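Local coordinates for Spermidine/putrescine ABC transporter, periplasmic binding protein (PDB 2V84) that probably binds polyamines such as spermidine and putrescine as the periplasmic receptor lipoprotein of an ABC transporter, at residues 192-195 against 196-200; 287-291 against 292-296. All blocks are in the same frame, centred on the assembly; numbering follows the deposited sequence.

Contact 1 (192-195 against 196-200); sequences AAIL and VTDHW
The last turn of helix 186-200 widens to a pi-type turn, and L195 meets H199 and W200 there across the break in the regular alpha pattern. Up to that point the bonding is plain i to i+4: V196 N to A192 O, T197 N to A193 O, and D198 N to I194 O at 2.7 Å. L195 O then takes two donors, H199 N at 2.9 Å and W200 N at a longer 3.3 Å. W200 N lies in the carbonyl plane, whereas H199 N sits 37° out of it, and both bonds are bent. Two residues earlier, A193 O is also shared. T197 OG1, placed beside its own backbone N by chi1 of -56°, reaches A193 O at 2.9 Å, from the face of its plane opposite T197 N. The two methyls of L195 part company: CD1 lies 3.7 Å from H199 CD2, while CD2 comes 3.9 Å from W200 CZ2 on the indole. Alongside, I194 CG2 rests 3.4 Å from D198 OD2. The inner side of the turn packs on the fold: V196 touches V169 of helix 166-176 and V340 of helix 330-342, and W200 meets W148 and F151. L195 O thus keeps its i+4 donor and gains the i+5 one, two bent bonds sharing one acceptor as the turn widens, while apolar L195 bridges an exposed imidazole and a buried indole.

Contact 2 (287-291 against 292-296); sequences EFLDT and FGFPS
L289 packs on F294 where helix 282-292 ends and the chain turns back past its own last turn. From the backbone outward, L289 CB lies 3.6 Å from F294 O. The branch then divides: CD2 touches F294 CB at 3.6 Å and P295 O at a like distance, and CD1 reaches CA and CB of S296. Behind this side chain, L289 O accepts F294 N at 2.9 Å and F292 N at 3.1 Å, from opposite faces of its plane. G293, with positive phi, makes the turn between them. F288, F292 and F294 form an aromatic cluster. The edge of F294 points to the face of F288 in an offset edge-to-face pair, planes at 65°, with F294 CE2 3.8 Å from F288 CZ; F288 and F292 meet obliquely. T291 CG2, set anti to the backbone N, lies over one F292 face in a CH-pi contact, 3.8 Å from the ring centroid, while T291 OG1 bonds to E287 O. F294 also stacks on Y128. L289 O, in a largely buried turn with F294 CB close by, therefore has its needs met by two backbone N-H groups, probably little contested by water.

Both contacts lie at the C-terminal end of a helix, and in each a leucine carbonyl accepts two backbone donors, but the chain leaves differently. Contact 1 stays helical, widening by one residue; contact 2 breaks away at a glycine into a loop. They sit on opposite sides of the chain's centre, with centres 34 Å apart and nearest atoms about 22 Å apart, and they share no element. Contact 1 is partly buried, one side on helices 166-176 and 330-342 and the other bearing the exposed I194, D198 and H199. Contact 2 is largely buried and adds an aromatic cluster, with F288 and F294 meeting Y127 and Y128 of strand 125-137, where contact 1 relies on aliphatic packing and one indole.

Contact 1 (192-195 against 196-200)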
loop_
_atom_site.group_PDB
_atom_site.type_symbol
_atom_site.label_atom_id
_atom_site.label_comp_id
_atom_site.label_asym_id
_atom_site.label_seq_id
_atom_site.Cartn_x
_atom_site.Cartn_y
_atom_site.Cartn_z
ATOM N N ALA A 192 -10.402 2.580 -19.778
ATOM C CA ALA A 192 -9.326 1.977 -18.991
ATOM C C ALA A 192 -9.327 0.457 -19.150
ATOM O O ALA A 192 -8.275 -0.160 -19.324
ATOM C CB ALA A 192 -9.469 2.366 -17.525
ATOM N N ALA A 193 -10.516 -0.145 -19.093
ATOM C CA ALA A 193 -10.642 -1.597 -19.288
ATOM C C ALA A 193 -10.119 -2.063 -20.646
ATOM O O ALA A 193 -9.466 -3.110 -20.739
ATOM C CB ALA A 193 -12.070 -2.029 -19.109
ATOM N N ILE A 194 -10.430 -1.300 -21.694
ATOM C CA ILE A 194 -9.960 -1.621 -23.041
ATOM C C ILE A 194 -8.436 -1.492 -23.112
ATOM O O ILE A 194 -7.771 -2.323 -23.735
ATOM C CB ILE A 194 -10.619 -0.736 -24.123
ATOM C CG1 ILE A 194 -12.104 -1.104 -24.267
ATOM C CG2 ILE A 194 -9.892 -0.905 -25.464
ATOM C CD1 ILE A 194 -12.971 -0.072 -25.023
ATOM N N LEU A 195 -7.895 -0.451 -22.481
ATOM C CA LEU A 195 -6.434 -0.297 -22.407
ATOM C C LEU A 195 -5.751 -1.528 -21.788
ATOM O O LEU A 195 -4.807 -2.078 -22.364
ATOM C CB LEU A 195 -6.062 0.982 -21.644
ATOM C CG LEU A 195 -4.604 1.448 -21.699
ATOM C CD1 LEU A 195 -4.167 1.752 -23.152
ATOM C CD2 LEU A 195 -4.376 2.636 -20.814
ATOM N N VAL A 196 -6.220 -1.960 -20.614
ATOM C CA VAL A 196 -5.635 -3.142 -19.949
ATOM C C VAL A 196 -5.838 -4.399 -20.794
ATOM O O VAL A 196 -4.895 -5.142 -21.032
ATOM C CB VAL A 196 -6.215 -3.394 -18.521
ATOM C CG1 VAL A 196 -5.507 -4.557 -17.864
ATOM C CG2 VAL A 196 -6.109 -2.153 -17.645
ATOM N N THR A 197 -7.078 -4.636 -21.233
ATOM C CA THR A 197 -7.400 -5.855 -21.984
ATOM C C THR A 197 -6.697 -5.934 -23.328
ATOM O O THR A 197 -6.079 -6.946 -23.646
ATOM C CB THR A 197 -8.913 -5.996 -22.184
ATOM O OG1 THR A 197 -9.527 -5.969 -20.903
ATOM C CG2 THR A 197 -9.263 -7.294 -22.870
ATOM N N ASP A 198 -6.793 -4.860 -24.103
ATOM C CA ASP A 198 -6.292 -4.869 -25.465
ATOM C C ASP A 198 -4.839 -4.500 -25.633
ATOM O O ASP A 198 -4.229 -4.898 -26.626
ATOM C CB ASP A 198 -7.156 -3.979 -26.371
ATOM C CG ASP A 198 -8.495 -4.604 -26.702
ATOM O OD1 ASP A 198 -8.648 -5.838 -26.509
ATOM O OD2 ASP A 198 -9.388 -3.852 -27.161
ATOM N N HIS A 199 -4.268 -3.756 -24.690
ATOM C CA HIS A 199 -2.896 -3.235 -24.867
ATOM C C HIS A 199 -1.844 -3.789 -23.913
ATOM O O HIS A 199 -0.688 -3.989 -24.310
ATOM C CB HIS A 199 -2.894 -1.705 -24.885
ATOM C CG HIS A 199 -3.686 -1.126 -26.021
ATOM N ND1 HIS A 199 -3.340 -1.326 -27.341
ATOM C CD2 HIS A 199 -4.833 -0.408 -26.042
ATOM C CE1 HIS A 199 -4.224 -0.738 -28.123
ATOM N NE2 HIS A 199 -5.139 -0.167 -27.359
ATOM N N TRP A 200 -2.239 -4.062 -22.671
ATOM C CA TRP A 200 -1.298 -4.538 -21.659
ATOM C C TRP A 200 -1.404 -6.025 -21.419
ATOM O O TRP A 200 -0.413 -6.724 -21.495
ATOM C CB TRP A 200 -1.471 -3.776 -20.342
ATOM C CG TRP A 200 -1.187 -2.307 -20.451
ATOM C CD1 TRP A 200 -0.596 -1.654 -21.501
ATOM C CD2 TRP A 200 -1.482 -1.309 -19.469
ATOM N NE1 TRP A 200 -0.508 -0.317 -21.237
ATOM C CE2 TRP A 200 -1.041 -0.071 -19.992
ATOM C CE3 TRP A 200 -2.064 -1.343 -18.182
ATOM C CZ2 TRP A 200 -1.155 1.130 -19.279
ATOM C CZ3 TRP A 200 -2.192 -0.144 -17.471
ATOM C CH2 TRP A 200 -1.725 1.080 -18.021
#

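Contact 2 (287-291 against 292-296)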
loop_
_atom_site.group_PDB
_atom_site.type_symbol
_atom_site.label_atom_id
_atom_site.label_comp_id
_atom_site.label_asym_id
_atom_site.label_seq_id
_atom_site.Cartn_x
_atom_site.Cartn_y
_atom_site.Cartn_z
ATOM N N GLU A 287 12.945 2.607 12.381
ATOM C CA GLU A 287 13.205 1.163 12.311
ATOM C C GLU A 287 12.187 0.432 11.429
ATOM O O GLU A 287 12.537 -0.522 10.716
ATOM C CB GLU A 287 13.284 0.540 13.718
ATOM C CG GLU A 287 13.352 -0.994 13.743
ATOM C CD GLU A 287 13.408 -1.561 15.151
ATOM O OE1 GLU A 287 13.972 -0.895 16.029
ATOM O OE2 GLU A 287 12.896 -2.676 15.388
ATOM N N PHE A 288 10.933 0.889 11.469
ATOM C CA PHE A 288 9.892 0.391 10.578
ATOM C C PHE A 288 10.247 0.668 9.113
ATOM O O PHE A 288 10.203 -0.239 8.278
ATOM C CB PHE A 288 8.532 1.008 10.929
ATOM C CG PHE A 288 7.509 0.904 9.816
ATOM C CD1 PHE A 288 7.032 -0.337 9.386
ATOM C CD2 PHE A 288 7.026 2.050 9.195
ATOM C CE1 PHE A 288 6.111 -0.432 8.364
ATOM C CE2 PHE A 288 6.091 1.961 8.160
ATOM C CZ PHE A 288 5.636 0.717 7.747
ATOM N N LEU A 289 10.603 1.912 8.802
ATOM C CA LEU A 289 10.899 2.294 7.423
ATOM C C LEU A 289 12.102 1.553 6.871
ATOM O O LEU A 289 12.089 1.096 5.725
ATOM C CB LEU A 289 11.121 3.799 7.321
ATOM C CG LEU A 289 9.939 4.673 7.730
ATOM C CD1 LEU A 289 10.406 6.119 7.839
ATOM C CD2 LEU A 289 8.733 4.541 6.778
ATOM N N ASP A 290 13.124 1.418 7.711
ATOM C CA ASP A 290 14.391 0.784 7.334
ATOM C C ASP A 290 14.220 -0.701 7.056
ATOM O O ASP A 290 15.020 -1.294 6.322
ATOM C CB ASP A 290 15.394 0.930 8.466
ATOM C CG ASP A 290 16.016 2.303 8.543
ATOM O OD1 ASP A 290 15.789 3.151 7.662
ATOM O OD2 ASP A 290 16.762 2.531 9.511
ATOM N N THR A 291 13.214 -1.310 7.685
ATOM C CA THR A 291 12.914 -2.720 7.500
ATOM C C THR A 291 12.605 -2.996 6.033
ATOM O O THR A 291 12.960 -4.063 5.531
ATOM C CB THR A 291 11.749 -3.193 8.406
ATOM O OG1 THR A 291 12.160 -3.163 9.780
ATOM C CG2 THR A 291 11.319 -4.627 8.073
ATOM N N PHE A 292 11.990 -2.017 5.355
ATOM C CA PHE A 292 11.484 -2.181 3.990
ATOM C C PHE A 292 12.127 -1.274 2.942
ATOM O O PHE A 292 11.803 -1.377 1.756
ATOM C CB PHE A 292 9.971 -1.973 3.955
ATOM C CG PHE A 292 9.213 -2.878 4.878
ATOM C CD1 PHE A 292 9.017 -4.215 4.551
ATOM C CD2 PHE A 292 8.689 -2.388 6.076
ATOM C CE1 PHE A 292 8.326 -5.063 5.408
ATOM C CE2 PHE A 292 7.986 -3.212 6.920
ATOM C CZ PHE A 292 7.803 -4.550 6.591
ATOM N N GLY A 293 13.014 -0.377 3.360
ATOM C CA GLY A 293 13.608 0.592 2.428
ATOM C C GLY A 293 12.649 1.705 2.050
ATOM O O GLY A 293 12.728 2.250 0.964
ATOM N N PHE A 294 11.729 2.022 2.963
ATOM C CA PHE A 294 10.744 3.069 2.775
ATOM C C PHE A 294 11.324 4.440 3.095
ATOM O O PHE A 294 12.172 4.560 3.988
ATOM C CB PHE A 294 9.609 2.846 3.757
ATOM C CG PHE A 294 8.728 1.676 3.463
ATOM C CD1 PHE A 294 8.592 1.154 2.177
ATOM C CD2 PHE A 294 7.928 1.160 4.486
ATOM C CE1 PHE A 294 7.702 0.102 1.935
ATOM C CE2 PHE A 294 7.031 0.134 4.251
ATOM C CZ PHE A 294 6.920 -0.407 2.995
ATOM N N PRO A 295 10.885 5.482 2.366
ATOM C CA PRO A 295 11.207 6.853 2.758
ATOM C C PRO A 295 10.224 7.320 3.812
ATOM O O PRO A 295 9.170 6.715 3.984
ATOM C CB PRO A 295 10.990 7.634 1.465
ATOM C CG PRO A 295 9.851 6.892 0.801
ATOM C CD PRO A 295 10.085 5.443 1.118
ATOM N N SER A 296 10.564 8.387 4.523
ATOM C CA SER A 296 9.683 8.879 5.559
ATOM C C SER A 296 8.607 9.772 4.944
ATOM O O SER A 296 8.651 10.991 5.062
ATOM C CB SER A 296 10.477 9.620 6.652
ATOM O OG SER A 296 9.686 9.833 7.815
#